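Local structure of titin (Homo sapiens, 2J8H) at residues C26-H31 / V79-Q84; A67-D72 / A92-E97. The protein forms part of the giant elastic protein of striated muscle, this fragment being a rigid tandem of two immunoglobulin-like domains from its A-band region. All coordinates share one frame; numbering follows the deposited sequence.

Contact 1 of 2, residues C26-H31 / V79-Q84; sequences CKVTGH and VRATNQ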
ATOM      1  N   CYS A  26      19.163  -9.122 -13.821  1.00 48.04           N
ATOM      2  CA  CYS A  26      20.312  -9.180 -14.723  1.00 47.92           C
ATOM      3  C   CYS A  26      20.120 -10.381 -15.628  1.00 47.95           C
ATOM      4  O   CYS A  26      19.209 -11.192 -15.385  1.00 47.54           O
ATOM      5  CB  CYS A  26      21.612  -9.254 -13.931  1.00 48.12           C
ATOM      6  SG  CYS A  26      21.815 -10.705 -12.955  1.00 50.46           S
ATOM      7  N   LYS A  27      20.935 -10.465 -16.683  1.00 47.10           N
ATOM      8  CA  LYS A  27      20.910 -11.586 -17.596  1.00 47.03           C
ATOM      9  C   LYS A  27      22.339 -12.115 -17.745  1.00 47.32           C
ATOM     10  O   LYS A  27      23.257 -11.377 -18.100  1.00 46.95           O
ATOM     11  CB  LYS A  27      20.332 -11.208 -18.955  1.00 46.64           C
ATOM     12  CG  LYS A  27      20.143 -12.370 -19.904  1.00 46.85           C
ATOM     13  CD  LYS A  27      19.654 -11.846 -21.229  1.00 46.99           C
ATOM     14  CE  LYS A  27      19.341 -12.937 -22.205  1.00 47.86           C
ATOM     15  NZ  LYS A  27      18.650 -12.330 -23.362  1.00 49.56           N
ATOM     16  N   VAL A  28      22.482 -13.406 -17.491  1.00 47.21           N
ATOM     17  CA  VAL A  28      23.765 -14.068 -17.437  1.00 48.01           C
ATOM     18  C   VAL A  28      23.895 -15.030 -18.610  1.00 48.16           C
ATOM     19  O   VAL A  28      22.951 -15.733 -18.962  1.00 47.57           O
ATOM     20  CB  VAL A  28      23.878 -14.819 -16.097  1.00 48.76           C
ATOM     21  CG1 VAL A  28      25.122 -15.729 -16.022  1.00 48.81           C
ATOM     22  CG2 VAL A  28      23.848 -13.808 -14.935  1.00 49.33           C
ATOM     23  N   THR A  29      25.073 -15.053 -19.219  1.00 48.27           N
ATOM     24  CA  THR A  29      25.411 -16.083 -20.190  1.00 48.42           C
ATOM     25  C   THR A  29      26.592 -16.903 -19.686  1.00 48.05           C
ATOM     26  O   THR A  29      27.298 -16.503 -18.769  1.00 47.24           O
ATOM     27  CB  THR A  29      25.737 -15.493 -21.555  1.00 48.87           C
ATOM     28  OG1 THR A  29      26.827 -14.578 -21.429  1.00 50.35           O
ATOM     29  CG2 THR A  29      24.506 -14.761 -22.142  1.00 49.40           C
ATOM     30  N   GLY A  30      26.783 -18.060 -20.291  1.00 48.55           N
ATOM     31  CA  GLY A  30      27.921 -18.918 -19.982  1.00 49.01           C
ATOM     32  C   GLY A  30      27.507 -20.358 -20.136  1.00 49.21           C
ATOM     33  O   GLY A  30      26.323 -20.678 -20.059  1.00 48.90           O
ATOM     34  N   HIS A  31      28.498 -21.207 -20.380  1.00 49.68           N
ATOM     35  CA  HIS A  31      28.327 -22.638 -20.470  1.00 50.09           C
ATOM     36  C   HIS A  31      29.473 -23.308 -19.725  1.00 49.93           C
ATOM     37  O   HIS A  31      30.650 -23.063 -20.041  1.00 48.40           O
ATOM     38  CB  HIS A  31      28.354 -23.111 -21.929  1.00 50.93           C
ATOM     39  CG  HIS A  31      27.267 -22.529 -22.775  1.00 53.36           C
ATOM     40  ND1 HIS A  31      25.930 -22.738 -22.515  1.00 56.60           N
ATOM     41  CD2 HIS A  31      27.319 -21.737 -23.873  1.00 56.46           C
ATOM     42  CE1 HIS A  31      25.205 -22.095 -23.413  1.00 57.85           C
ATOM     43  NE2 HIS A  31      26.024 -21.493 -24.260  1.00 57.40           N
ATOM     44  N   VAL A  79      25.813  -9.288  -7.426  1.00 46.70           N
ATOM     45  CA  VAL A  79      25.366 -10.551  -7.996  1.00 46.37           C
ATOM     46  C   VAL A  79      26.596 -11.203  -8.591  1.00 46.24           C
ATOM     47  O   VAL A  79      27.447 -10.525  -9.216  1.00 44.42           O
ATOM     48  CB  VAL A  79      24.254 -10.366  -9.059  1.00 46.91           C
ATOM     49  CG1 VAL A  79      24.751  -9.570 -10.219  1.00 45.79           C
ATOM     50  CG2 VAL A  79      23.653 -11.739  -9.507  1.00 45.79           C
ATOM     51  N   ARG A  80      26.726 -12.496  -8.319  1.00 46.18           N
ATOM     52  CA  ARG A  80      27.866 -13.252  -8.774  1.00 46.15           C
ATOM     53  C   ARG A  80      27.421 -14.391  -9.638  1.00 46.22           C
ATOM     54  O   ARG A  80      26.485 -15.094  -9.291  1.00 47.68           O
ATOM     55  CB  ARG A  80      28.636 -13.794  -7.566  1.00 46.04           C
ATOM     56  CG  ARG A  80      29.937 -14.504  -7.979  1.00 45.61           C
ATOM     57  CD  ARG A  80      30.626 -15.178  -6.800  1.00 45.63           C
ATOM     58  NE  ARG A  80      31.068 -14.190  -5.824  1.00 44.00           N
ATOM     59  CZ  ARG A  80      31.693 -14.478  -4.693  1.00 43.76           C
ATOM     60  NH1 ARG A  80      31.995 -15.739  -4.390  1.00 43.36           N
ATOM     61  NH2 ARG A  80      32.043 -13.504  -3.867  1.00 43.35           N
ATOM     62  N   ALA A  81      28.123 -14.616 -10.743  1.00 45.86           N
ATOM     63  CA  ALA A  81      27.818 -15.724 -11.642  1.00 45.25           C
ATOM     64  C   ALA A  81      29.066 -16.570 -11.776  1.00 44.96           C
ATOM     65  O   ALA A  81      30.119 -16.039 -12.082  1.00 44.03           O
ATOM     66  CB  ALA A  81      27.378 -15.192 -13.028  1.00 45.22           C
ATOM     67  N   THR A  82      28.935 -17.876 -11.559  1.00 45.21           N
ATOM     68  CA  THR A  82      30.060 -18.782 -11.529  1.00 45.12           C
ATOM     69  C   THR A  82      29.757 -20.054 -12.317  1.00 45.68           C
ATOM     70  O   THR A  82      28.688 -20.650 -12.184  1.00 45.40           O
ATOM     71  CB  THR A  82      30.338 -19.209 -10.077  1.00 45.36           C
ATOM     72  OG1 THR A  82      30.551 -18.054  -9.264  1.00 45.57           O
ATOM     73  CG2 THR A  82      31.543 -20.131  -9.967  1.00 44.67           C
ATOM     74  N   ASN A  83      30.727 -20.489 -13.107  1.00 45.24           N
ATOM     75  CA  ASN A  83      30.731 -21.857 -13.603  1.00 45.65           C
ATOM     76  C   ASN A  83      32.187 -22.333 -13.557  1.00 45.94           C
ATOM     77  O   ASN A  83      33.041 -21.655 -12.993  1.00 45.20           O
ATOM     78  CB  ASN A  83      30.074 -21.969 -14.989  1.00 45.58           C
ATOM     79  CG  ASN A  83      30.799 -21.209 -16.048  1.00 45.63           C
ATOM     80  OD1 ASN A  83      31.954 -20.846 -15.881  1.00 47.13           O
ATOM     81  ND2 ASN A  83      30.132 -20.999 -17.195  1.00 48.17           N
ATOM     82  N   GLN A  84      32.487 -23.479 -14.147  1.00 46.52           N
ATOM     83  CA  GLN A  84      33.805 -24.059 -13.973  1.00 46.57           C
ATOM     84  C   GLN A  84      34.820 -23.232 -14.761  1.00 46.54           C
ATOM     85  O   GLN A  84      36.029 -23.331 -14.532  1.00 47.46           O
ATOM     86  CB  GLN A  84      33.799 -25.547 -14.387  1.00 47.84           C
ATOM     87  CG  GLN A  84      32.635 -26.413 -13.696  1.00 51.13           C
ATOM     88  CD  GLN A  84      32.856 -26.804 -12.187  1.00 53.82           C
ATOM     89  OE1 GLN A  84      32.704 -25.982 -11.274  1.00 56.72           O
ATOM     90  NE2 GLN A  84      33.167 -28.080 -11.947  1.00 56.86           N
TER
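V28 and A81 face each other between the two sheets of an immunoglobulin I-set domain, and their methyl groups meet at 3.8 Å from V28 CG1 to A81 CB. The strands 22-29 and 76-83 belong to opposite sheets and run nearly parallel here, 6° apart. With CG1 anti to the backbone N (chi1 172°), V28 sends this branch to the alanine, whose small side chain lets the backbones close to 7.3 Å between V28 CA and A81 CA. Where C26 and V79 face each other the backbones stand further apart, 8.5 Å between C26 CA and V79 CA, and the longer side chains fill the distance, C26 SG lying 4.0 Å from V79 CG2. These are the places of the two cysteines of the canonical intersheet disulfide; with valine at the second, C26 cannot form it and packs as an apolar group. V79 also touches W38, and F7 touches C26, V28 and V79.

Where the two strands run out, at G30-H31 and N83, the contact turns polar. N83 ND2, 3.5 Å from H31 C, is hydrogen-bonded to the carbonyls of P32 and M3, and OD1 takes the backbone N-H of G85. At G30 (phi 147°) a CB would press on this amide and on the preceding carbonyl, hence glycine. The sheets are thus joined by dispersion within, while one asparagine amide gathers three backbone groups where the sandwich ends.

Contact 2 of 2, residues A67-D72 / A92-E97; sequences ASVTDD and ASLEVE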
ATOM      1  N   ALA A  67      11.588  -6.901  -0.533  1.00 45.94           N
ATOM      2  CA  ALA A  67      10.269  -6.421  -0.227  1.00 46.62           C
ATOM      3  C   ALA A  67      10.321  -5.195   0.635  1.00 47.56           C
ATOM      4  O   ALA A  67      11.182  -5.069   1.529  1.00 47.55           O
ATOM      5  CB  ALA A  67       9.455  -7.501   0.477  1.00 46.38           C
ATOM      6  N   SER A  68       9.368  -4.294   0.387  1.00 48.22           N
ATOM      7  CA  SER A  68       9.063  -3.255   1.334  1.00 48.93           C
ATOM      8  C   SER A  68      10.316  -2.561   1.823  1.00 47.87           C
ATOM      9  O   SER A  68      10.704  -2.670   2.999  1.00 47.12           O
ATOM     10  CB  SER A  68       8.279  -3.853   2.505  1.00 50.23           C
ATOM     11  OG  SER A  68       7.002  -4.294   2.056  1.00 53.36           O
ATOM     12  N   VAL A  69      10.966  -1.861   0.900  1.00 47.03           N
ATOM     13  CA  VAL A  69      12.276  -1.319   1.184  1.00 46.57           C
ATOM     14  C   VAL A  69      12.242  -0.208   2.218  1.00 46.97           C
ATOM     15  O   VAL A  69      11.319   0.603   2.248  1.00 47.09           O
ATOM     16  CB  VAL A  69      13.029  -0.891  -0.099  1.00 46.73           C
ATOM     17  CG1 VAL A  69      13.307  -2.102  -0.927  1.00 45.45           C
ATOM     18  CG2 VAL A  69      12.262   0.163  -0.896  1.00 47.07           C
ATOM     19  N   THR A  70      13.233  -0.233   3.105  1.00 47.22           N
ATOM     20  CA  THR A  70      13.463   0.811   4.076  1.00 47.06           C
ATOM     21  C   THR A  70      14.879   1.338   3.859  1.00 47.23           C
ATOM     22  O   THR A  70      15.634   0.791   3.044  1.00 45.93           O
ATOM     23  CB  THR A  70      13.376   0.250   5.474  1.00 47.05           C
ATOM     24  OG1 THR A  70      14.473  -0.632   5.682  1.00 48.93           O
ATOM     25  CG2 THR A  70      12.066  -0.524   5.646  1.00 47.71           C
ATOM     26  N   ASP A  71      15.242   2.385   4.591  1.00 47.65           N
ATOM     27  CA  ASP A  71      16.578   2.944   4.460  1.00 47.94           C
ATOM     28  C   ASP A  71      17.647   1.886   4.785  1.00 47.99           C
ATOM     29  O   ASP A  71      18.775   1.962   4.282  1.00 48.07           O
ATOM     30  CB  ASP A  71      16.732   4.214   5.309  1.00 48.27           C
ATOM     31  CG  ASP A  71      18.085   4.885   5.101  1.00 48.92           C
ATOM     32  OD1 ASP A  71      18.443   5.198   3.931  1.00 47.77           O
ATOM     33  OD2 ASP A  71      18.795   5.078   6.116  1.00 52.82           O
ATOM     34  N   ASP A  72      17.291   0.872   5.579  1.00 48.40           N
ATOM     35  CA  ASP A  72      18.227  -0.212   5.877  1.00 47.87           C
ATOM     36  C   ASP A  72      18.616  -1.011   4.629  1.00 47.21           C
ATOM     37  O   ASP A  72      19.671  -1.623   4.576  1.00 47.11           O
ATOM     38  CB  ASP A  72      17.666  -1.161   6.948  1.00 48.96           C
ATOM     39  CG  ASP A  72      18.645  -2.299   7.292  1.00 50.93           C
ATOM     40  OD1 ASP A  72      19.643  -2.041   8.012  1.00 57.21           O
ATOM     41  OD2 ASP A  72      18.444  -3.444   6.814  1.00 56.72           O
ATOM     42  N   ALA A  92      25.196  -3.063  -7.938  1.00 48.53           N
ATOM     43  CA  ALA A  92      24.242  -1.961  -8.085  1.00 48.76           C
ATOM     44  C   ALA A  92      23.994  -1.376  -6.703  1.00 48.59           C
ATOM     45  O   ALA A  92      24.041  -2.096  -5.701  1.00 49.13           O
ATOM     46  CB  ALA A  92      22.920  -2.467  -8.673  1.00 48.94           C
ATOM     47  N   SER A  93      23.707  -0.088  -6.648  1.00 48.80           N
ATOM     48  CA  SER A  93      23.266   0.528  -5.414  1.00 48.70           C
ATOM     49  C   SER A  93      21.749   0.670  -5.447  1.00 48.66           C
ATOM     50  O   SER A  93      21.154   0.971  -6.490  1.00 48.95           O
ATOM     51  CB  SER A  93      23.900   1.887  -5.288  1.00 49.29           C
ATOM     52  OG  SER A  93      23.347   2.726  -6.281  1.00 52.05           O
ATOM     53  N   LEU A  94      21.132   0.447  -4.299  1.00 48.23           N
ATOM     54  CA  LEU A  94      19.755   0.783  -4.074  1.00 48.05           C
ATOM     55  C   LEU A  94      19.713   2.044  -3.192  1.00 47.83           C
ATOM     56  O   LEU A  94      20.307   2.078  -2.123  1.00 47.40           O
ATOM     57  CB  LEU A  94      19.077  -0.372  -3.365  1.00 47.90           C
ATOM     58  CG  LEU A  94      17.619  -0.162  -2.952  1.00 48.88           C
ATOM     59  CD1 LEU A  94      16.733   0.360  -4.104  1.00 49.77           C
ATOM     60  CD2 LEU A  94      17.085  -1.464  -2.385  1.00 47.98           C
ATOM     61  N   GLU A  95      19.052   3.093  -3.659  1.00 47.69           N
ATOM     62  CA  GLU A  95      18.787   4.232  -2.830  1.00 48.24           C
ATOM     63  C   GLU A  95      17.292   4.227  -2.608  1.00 47.64           C
ATOM     64  O   GLU A  95      16.526   3.893  -3.503  1.00 46.81           O
ATOM     65  CB  GLU A  95      19.280   5.511  -3.502  1.00 48.61           C
ATOM     66  CG  GLU A  95      20.774   5.742  -3.230  1.00 51.38           C
ATOM     67  CD  GLU A  95      21.553   6.259  -4.430  1.00 52.69           C
ATOM     68  OE1 GLU A  95      21.235   7.382  -4.916  1.00 57.71           O
ATOM     69  OE2 GLU A  95      22.518   5.551  -4.853  1.00 60.72           O
ATOM     70  N   VAL A  96      16.878   4.552  -1.395  1.00 47.73           N
ATOM     71  CA  VAL A  96      15.476   4.460  -1.027  1.00 47.38           C
ATOM     72  C   VAL A  96      14.996   5.857  -0.756  1.00 47.21           C
ATOM     73  O   VAL A  96      15.554   6.572   0.083  1.00 46.17           O
ATOM     74  CB  VAL A  96      15.237   3.543   0.194  1.00 47.48           C
ATOM     75  CG1 VAL A  96      13.755   3.559   0.594  1.00 45.95           C
ATOM     76  CG2 VAL A  96      15.720   2.106  -0.105  1.00 48.08           C
ATOM     77  N   GLU A  97      13.962   6.246  -1.492  1.00 47.36           N
ATOM     78  CA  GLU A  97      13.437   7.589  -1.433  1.00 47.78           C
ATOM     79  C   GLU A  97      12.396   7.614  -0.328  1.00 47.19           C
ATOM     80  O   GLU A  97      11.467   6.804  -0.320  1.00 45.44           O
ATOM     81  CB  GLU A  97      12.775   7.993  -2.758  1.00 48.31           C
ATOM     82  CG  GLU A  97      13.544   7.584  -4.029  1.00 49.42           C
ATOM     83  CD  GLU A  97      12.726   7.801  -5.299  1.00 50.35           C
ATOM     84  OE1 GLU A  97      11.471   7.656  -5.260  1.00 53.79           O
ATOM     85  OE2 GLU A  97      13.339   8.143  -6.331  1.00 53.27           O
TER
HETATM   86  O   HOH W   1      17.898   5.700   1.207  1.00 51.31           O
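V69 and V96 interlock their branches obliquely, with V69 CG2 4.0 Å from V96 CG1 and equally far from V96 CG2. The other branch of V69, CG1, reaches L94 CD2 at 4.1 Å. The loop joining strands E and F (61-66 and 76-83) thus packs on two inward residues of the G strand, 86-102, which runs on toward the second domain. V16 and A22 each touch both V69 and L94, completing an apolar cluster of mostly branched side chains.

V96 also packs against backbone: its CG2, anti to the carbonyl carbon, comes 3.4 Å from T70 O. Cutting V96 back to an alanine would remove both methyls that V69 CG2 touches in this strand, and is likely to leave a gap beside T70 O.

The polar link runs through water 1, which donates to D71 OD1 at 2.8 Å and accepts from V96 N at 3.0 Å. An aspartate suits this partly exposed place because its carboxylate oxygen can accept a hydrogen bond from the water; OD2 makes a long, weak ion pair with K131. T70 precedes the short 3-10 segment: its N-H is bonded to D73 OD2, and its OG1 takes a weak bond from D72 N. Loop and strand are therefore held by apolar packing inside and bridged by water at the edge.

How the contacts relate
Both contacts lie in the first immunoglobulin domain and share one sheet, since strands 76-83 and 86-102 are antiparallel neighbours in it. Their centres are 25 Å apart and they do not touch. Contact 1 joins the two sheets near the N-terminal end of the domain, far from the middle of the chain, and grades from buried to exposed; contact 2 is buried and central, next to the second domain, and packs a loop rather than a facing strand on the sheet. Each has an aliphatic interior with polar groups at its margin, but the asparagine bonds backbone groups just beyond the two segments directly, whereas the aspartate reaches the facing strand through a water.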